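PDB 3H35: DUF4393 domain-containing protein from Alcanivorax borkumensis, which is of unknown function but belongs to the abortive infection alpha family and may take part in defence against phage. Local coordinates for residues A[71-76]-A[88-93]; A[130-135]-A[159-164]. All coordinates share one frame; numbering follows the deposited sequence.

Contact 1: residues A[71-76]-A[88-93]; sequences FALLTL and LYRYSN. With EDO (1,2-ethanediol), chain D.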
# COMPACT_ATOMS: atom_id res chain seq x y z
N PHE A 71 13.73 2.19 16.04
CA PHE A 71 12.92 1.59 17.12
C PHE A 71 12.64 0.12 16.89
O PHE A 71 12.76 -0.36 15.77
CB PHE A 71 11.62 2.39 17.29
CG PHE A 71 11.85 3.80 17.76
CD1 PHE A 71 11.97 4.08 19.11
CD2 PHE A 71 11.99 4.84 16.83
CE1 PHE A 71 12.20 5.40 19.54
CE2 PHE A 71 12.24 6.15 17.25
CZ PHE A 71 12.34 6.43 18.61
N ALA A 72 12.29 -0.59 17.96
CA ALA A 72 11.90 -1.99 17.87
C ALA A 72 10.60 -2.11 17.09
O ALA A 72 9.66 -1.33 17.26
CB ALA A 72 11.77 -2.63 19.27
N LEU A 73 10.56 -3.10 16.21
CA LEU A 73 9.40 -3.39 15.40
C LEU A 73 9.12 -4.86 15.45
O LEU A 73 10.00 -5.68 15.24
CB LEU A 73 9.71 -2.99 13.94
CG LEU A 73 8.56 -2.99 12.92
CD1 LEU A 73 7.46 -2.00 13.37
CD2 LEU A 73 9.11 -2.64 11.54
N LEU A 74 7.90 -5.23 15.76
CA LEU A 74 7.48 -6.62 15.62
C LEU A 74 6.62 -6.70 14.39
O LEU A 74 5.69 -5.91 14.21
CB LEU A 74 6.66 -7.10 16.84
CG LEU A 74 7.29 -7.09 18.23
CD1 LEU A 74 6.24 -7.66 19.24
CD2 LEU A 74 8.59 -7.87 18.25
N THR A 75 6.94 -7.63 13.51
CA THR A 75 6.17 -7.83 12.31
C THR A 75 5.57 -9.23 12.32
O THR A 75 6.26 -10.21 12.58
CB THR A 75 7.08 -7.62 11.08
OG1 THR A 75 7.68 -6.29 11.12
CG2 THR A 75 6.30 -7.83 9.82
N LEU A 76 4.27 -9.31 12.08
CA LEU A 76 3.58 -10.56 11.94
C LEU A 76 3.48 -10.86 10.47
O LEU A 76 2.92 -10.08 9.67
CB LEU A 76 2.20 -10.52 12.58
CG LEU A 76 2.17 -10.36 14.09
CD1 LEU A 76 0.71 -10.24 14.61
CD2 LEU A 76 2.93 -11.49 14.80
N LEU A 88 1.49 -8.90 7.77
CA LEU A 88 0.09 -8.72 8.14
C LEU A 88 -0.17 -7.61 9.12
O LEU A 88 -1.25 -7.08 9.13
CB LEU A 88 -0.48 -10.00 8.72
CG LEU A 88 -0.59 -11.15 7.73
CD1 LEU A 88 -1.25 -12.35 8.37
CD2 LEU A 88 -1.35 -10.71 6.48
N TYR A 89 0.78 -7.28 10.00
CA TYR A 89 0.52 -6.48 11.15
C TYR A 89 1.85 -6.05 11.69
O TYR A 89 2.81 -6.81 11.64
CB TYR A 89 -0.21 -7.30 12.23
CG TYR A 89 -0.70 -6.53 13.45
CD1 TYR A 89 -1.96 -5.96 13.45
CD2 TYR A 89 0.05 -6.43 14.64
CE1 TYR A 89 -2.45 -5.30 14.54
CE2 TYR A 89 -0.45 -5.73 15.75
CZ TYR A 89 -1.70 -5.20 15.67
OH TYR A 89 -2.27 -4.51 16.72
N ARG A 90 1.93 -4.83 12.18
CA ARG A 90 3.16 -4.32 12.73
C ARG A 90 2.89 -3.59 14.02
O ARG A 90 1.85 -2.96 14.16
CB ARG A 90 3.89 -3.45 11.74
CG ARG A 90 4.62 -4.28 10.73
CD ARG A 90 5.45 -3.48 9.74
NE ARG A 90 6.57 -4.30 9.27
CZ ARG A 90 7.03 -4.34 8.03
NH1 ARG A 90 6.46 -3.62 7.06
NH2 ARG A 90 8.06 -5.12 7.75
N TYR A 91 3.82 -3.72 14.97
CA TYR A 91 3.68 -3.18 16.30
C TYR A 91 5.01 -2.60 16.76
O TYR A 91 6.06 -3.09 16.40
CB TYR A 91 3.18 -4.26 17.29
CG TYR A 91 2.83 -3.72 18.65
CD1 TYR A 91 1.54 -3.23 18.93
CD2 TYR A 91 3.79 -3.64 19.65
CE1 TYR A 91 1.23 -2.70 20.18
CE2 TYR A 91 3.49 -3.10 20.90
CZ TYR A 91 2.21 -2.64 21.16
OH TYR A 91 1.92 -2.10 22.41
N SER A 92 4.97 -1.55 17.55
CA SER A 92 6.19 -0.97 18.06
C SER A 92 5.85 -0.27 19.33
O SER A 92 4.68 0.05 19.55
CB SER A 92 6.79 0.02 17.07
OG SER A 92 7.96 0.63 17.59
N ASN A 93 6.86 -0.03 20.17
CA ASN A 93 6.71 0.85 21.34
C ASN A 93 7.26 2.25 21.09
O ASN A 93 7.33 3.05 22.02
CB ASN A 93 7.31 0.21 22.62
CG ASN A 93 8.79 -0.05 22.52
OD1 ASN A 93 9.34 -0.14 21.42
ND2 ASN A 93 9.44 -0.21 23.68
C1 EDO D . 1.94 -2.83 8.54
O1 EDO D . 0.61 -3.39 8.54
C2 EDO D . 2.50 -2.66 7.15
O2 EDO D . 3.90 -2.87 7.21
O HOH W 1 11.73 0.73 20.47
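Arg90 and Thr75 stand side by side and point the same way from neighbouring strands, and the NE of Arg90 donates to Thr75 OG1 at 2.9 Å. The N-H...O angle of 169° makes this bond nearly straight, and the hydroxyl oxygen lies only 9° out of the guanidinium plane, so it is met at the edge of that group. The extended run of Arg90 from CG to NE carries the guanidinium along the threonine, whose OG1 also bonds Glu160; the NH2 of Arg90 forms salt bridges with Glu160 and with Glu86 of a third subunit. At another part of the guanidinium edge, NH1 donates a hydrogen bond to O2 of a 1,2-ethanediol at 2.7 Å. Leu73 runs obliquely across the same arginine, its CD2 being 3.8 Å from Arg90 NE.

Residues 71-77 and 87-91 form an antiparallel beta hairpin: Leu74 with Tyr91 is a hydrogen-bonded pair, and Thr75 with Arg90 a non-hydrogen-bonded one. A classic beta bulge follows, in which Leu88 and Tyr89 both face Leu76; Leu88 N donates to Leu76 O at 2.7 Å and Leu76 N to Tyr89 O at 2.9 Å.

Leu74, Leu76, Tyr89 and Tyr91 project from the face opposite Arg90, where helix 139-151 packs, with Phe141 among its contacts. Leu76 lies alongside Tyr89, its CD1 3.9 Å from ring atom CD2. Ser92, with OG anti to its own N (chi1 178°), swings its hydroxyl to Ala72 O at 2.6 Å, while a water links Ala72 N to Asn93 OD1 and Asn93 ND2 is hydrogen-bonded to Asp131 OD1.

Contact 2: residues A[130-135]-A[159-164]; sequences TDYELC and RETLRI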
# COMPACT_ATOMS: atom_id res chain seq x y z
N THR A 130 15.53 -5.51 24.87
CA THR A 130 14.59 -5.20 25.93
C THR A 130 13.27 -4.68 25.36
O THR A 130 12.20 -5.15 25.76
CB THR A 130 15.20 -4.19 26.88
OG1 THR A 130 16.28 -4.84 27.56
CG2 THR A 130 14.20 -3.71 27.89
N ASP A 131 13.37 -3.76 24.38
CA ASP A 131 12.17 -3.23 23.73
C ASP A 131 11.31 -4.28 23.02
O ASP A 131 10.08 -4.26 23.10
CB ASP A 131 12.53 -2.12 22.76
CG ASP A 131 12.98 -0.86 23.49
OD1 ASP A 131 12.15 -0.29 24.22
OD2 ASP A 131 14.16 -0.47 23.37
N TYR A 132 11.94 -5.21 22.31
CA TYR A 132 11.19 -6.29 21.71
C TYR A 132 10.40 -7.06 22.77
O TYR A 132 9.22 -7.39 22.56
CB TYR A 132 12.11 -7.26 21.00
CG TYR A 132 12.83 -6.68 19.79
CD1 TYR A 132 12.13 -6.24 18.68
CD2 TYR A 132 14.22 -6.60 19.76
CE1 TYR A 132 12.79 -5.69 17.58
CE2 TYR A 132 14.89 -6.07 18.68
CZ TYR A 132 14.17 -5.62 17.57
OH TYR A 132 14.86 -5.10 16.49
N GLU A 133 11.06 -7.33 23.91
CA GLU A 133 10.46 -8.05 25.02
C GLU A 133 9.28 -7.30 25.58
O GLU A 133 8.21 -7.88 25.76
CB GLU A 133 11.51 -8.36 26.10
CG GLU A 133 12.56 -9.36 25.64
CD GLU A 133 13.77 -9.50 26.58
OE1 GLU A 133 13.83 -8.85 27.67
OE2 GLU A 133 14.69 -10.28 26.22
N LEU A 134 9.44 -6.01 25.83
CA LEU A 134 8.31 -5.17 26.21
C LEU A 134 7.19 -5.24 25.17
O LEU A 134 6.02 -5.33 25.55
CB LEU A 134 8.71 -3.71 26.37
CG LEU A 134 9.64 -3.36 27.51
CD1 LEU A 134 9.97 -1.87 27.38
CD2 LEU A 134 9.06 -3.73 28.95
N CYS A 135 7.51 -5.15 23.88
CA CYS A 135 6.48 -5.21 22.87
C CYS A 135 5.78 -6.57 22.84
O CYS A 135 4.56 -6.65 22.69
CB CYS A 135 7.06 -4.95 21.49
SG CYS A 135 7.52 -3.25 21.22
N ARG A 159 11.27 -10.04 14.65
CA ARG A 159 11.83 -8.86 15.24
C ARG A 159 12.60 -8.07 14.18
O ARG A 159 13.52 -8.56 13.55
CB ARG A 159 12.73 -9.19 16.41
CG ARG A 159 12.00 -9.77 17.62
CD ARG A 159 13.01 -10.30 18.61
NE ARG A 159 12.43 -10.58 19.91
CZ ARG A 159 13.13 -10.90 20.98
NH1 ARG A 159 14.46 -10.98 20.92
NH2 ARG A 159 12.51 -11.10 22.12
N GLU A 160 12.19 -6.83 14.00
CA GLU A 160 12.76 -5.95 13.00
C GLU A 160 13.04 -4.57 13.63
O GLU A 160 12.83 -4.34 14.83
CB GLU A 160 11.82 -5.89 11.80
CG GLU A 160 11.60 -7.27 11.13
CD GLU A 160 10.70 -7.23 9.91
OE1 GLU A 160 9.81 -6.35 9.82
OE2 GLU A 160 10.89 -8.09 9.03
N THR A 161 13.55 -3.66 12.80
CA THR A 161 13.88 -2.33 13.22
C THR A 161 13.19 -1.28 12.35
O THR A 161 13.25 -1.35 11.12
CB THR A 161 15.40 -2.15 13.16
OG1 THR A 161 16.02 -3.21 13.92
CG2 THR A 161 15.78 -0.78 13.72
N LEU A 162 12.51 -0.33 12.98
CA LEU A 162 11.75 0.70 12.27
C LEU A 162 12.65 1.87 12.06
O LEU A 162 13.28 2.32 13.00
CB LEU A 162 10.55 1.14 13.11
CG LEU A 162 9.64 2.26 12.59
CD1 LEU A 162 8.89 1.77 11.32
CD2 LEU A 162 8.66 2.67 13.73
N ARG A 163 12.70 2.39 10.83
CA ARG A 163 13.43 3.61 10.50
C ARG A 163 12.68 4.44 9.47
O ARG A 163 11.88 3.90 8.75
CB ARG A 163 14.75 3.30 9.84
CG ARG A 163 15.62 2.41 10.60
CD ARG A 163 16.72 1.94 9.67
NE ARG A 163 17.36 0.85 10.35
CZ ARG A 163 18.24 0.99 11.31
NH1 ARG A 163 18.65 2.19 11.69
NH2 ARG A 163 18.72 -0.09 11.89
N ILE A 164 13.05 5.71 9.36
CA ILE A 164 12.58 6.58 8.29
C ILE A 164 13.12 6.08 6.95
O ILE A 164 14.24 5.59 6.89
CB ILE A 164 12.98 8.07 8.53
CG1 ILE A 164 12.12 8.99 7.66
CG2 ILE A 164 14.48 8.33 8.21
CD1 ILE A 164 12.10 10.41 8.19
O HOH W 2 15.06 -11.45 23.97
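The hydroxyl of Tyr132 donates to the backbone O of Glu160, with OH and O 2.7 Å apart, and it is also hydrogen-bonded to the backbone N of Thr125. The hydroxyl approaches from above the carbonyl plane, 65° out of it, and not along a lone pair. Seen from the tyrosine, by contrast, the Glu160 oxygen lies at the ring edge, close to the ring plane. Two bonds thus hold the phenol oxygen of this buried side chain and fix where the ring ends.

Arg159 lies over one face of that ring. Its CB sits 3.9 Å from the Tyr132 ring centroid and not far off the ring normal, a CH-pi contact displaced toward the rim. The chain then passes obliquely over the ring, extended from CG to NE, so that the guanidinium travels beyond the ring to the root of the tyrosine, where Arg159 NE is 3.5 Å from Tyr132 CB. Ring and guanidinium planes are only 13° apart, so the two flat groups are nearly parallel, the guanidinium lying with one face against Tyr132 CB.

The polar end of Arg159 is occupied by Glu136, one helical turn after Tyr132, through a salt bridge from NH2. A water joins NH1 to Glu133, accepting from Arg159 NH1 at 3.1 Å and donating to Glu133 OE2 at 2.6 Å. Phe124 meets the Tyr132 ring as well.

With segment axes 9.9 Å apart at 109°, this is helix-on-sheet packing against an antiparallel sheet: helix 129-137 lies across strand 156-164, an inner strand of the four.

In the fold
Contacts 1 and 2 have centres about 7 Å apart and share one antiparallel sheet, in which strand 71-77 lies between strands 87-91 and 156-164. Direct bonds join them: Leu73 O lies 2.8 Å from Glu160 N, a probable backbone hydrogen bond, and Thr75 OG1 lies 2.5 Å from Glu160 OE1. Glu160 therefore serves both, its backbone O meeting helix 129-137 while its carboxylate faces the polar cluster of the hairpin. That helix also touches contact 1, with Leu74 CD1 3.6 Å from Cys135 CB and Asp131 bonded to Asn93. The ethanediol beside Arg90, also held by Asn111, probably comes from the crystallisation liquor and identifies no active site.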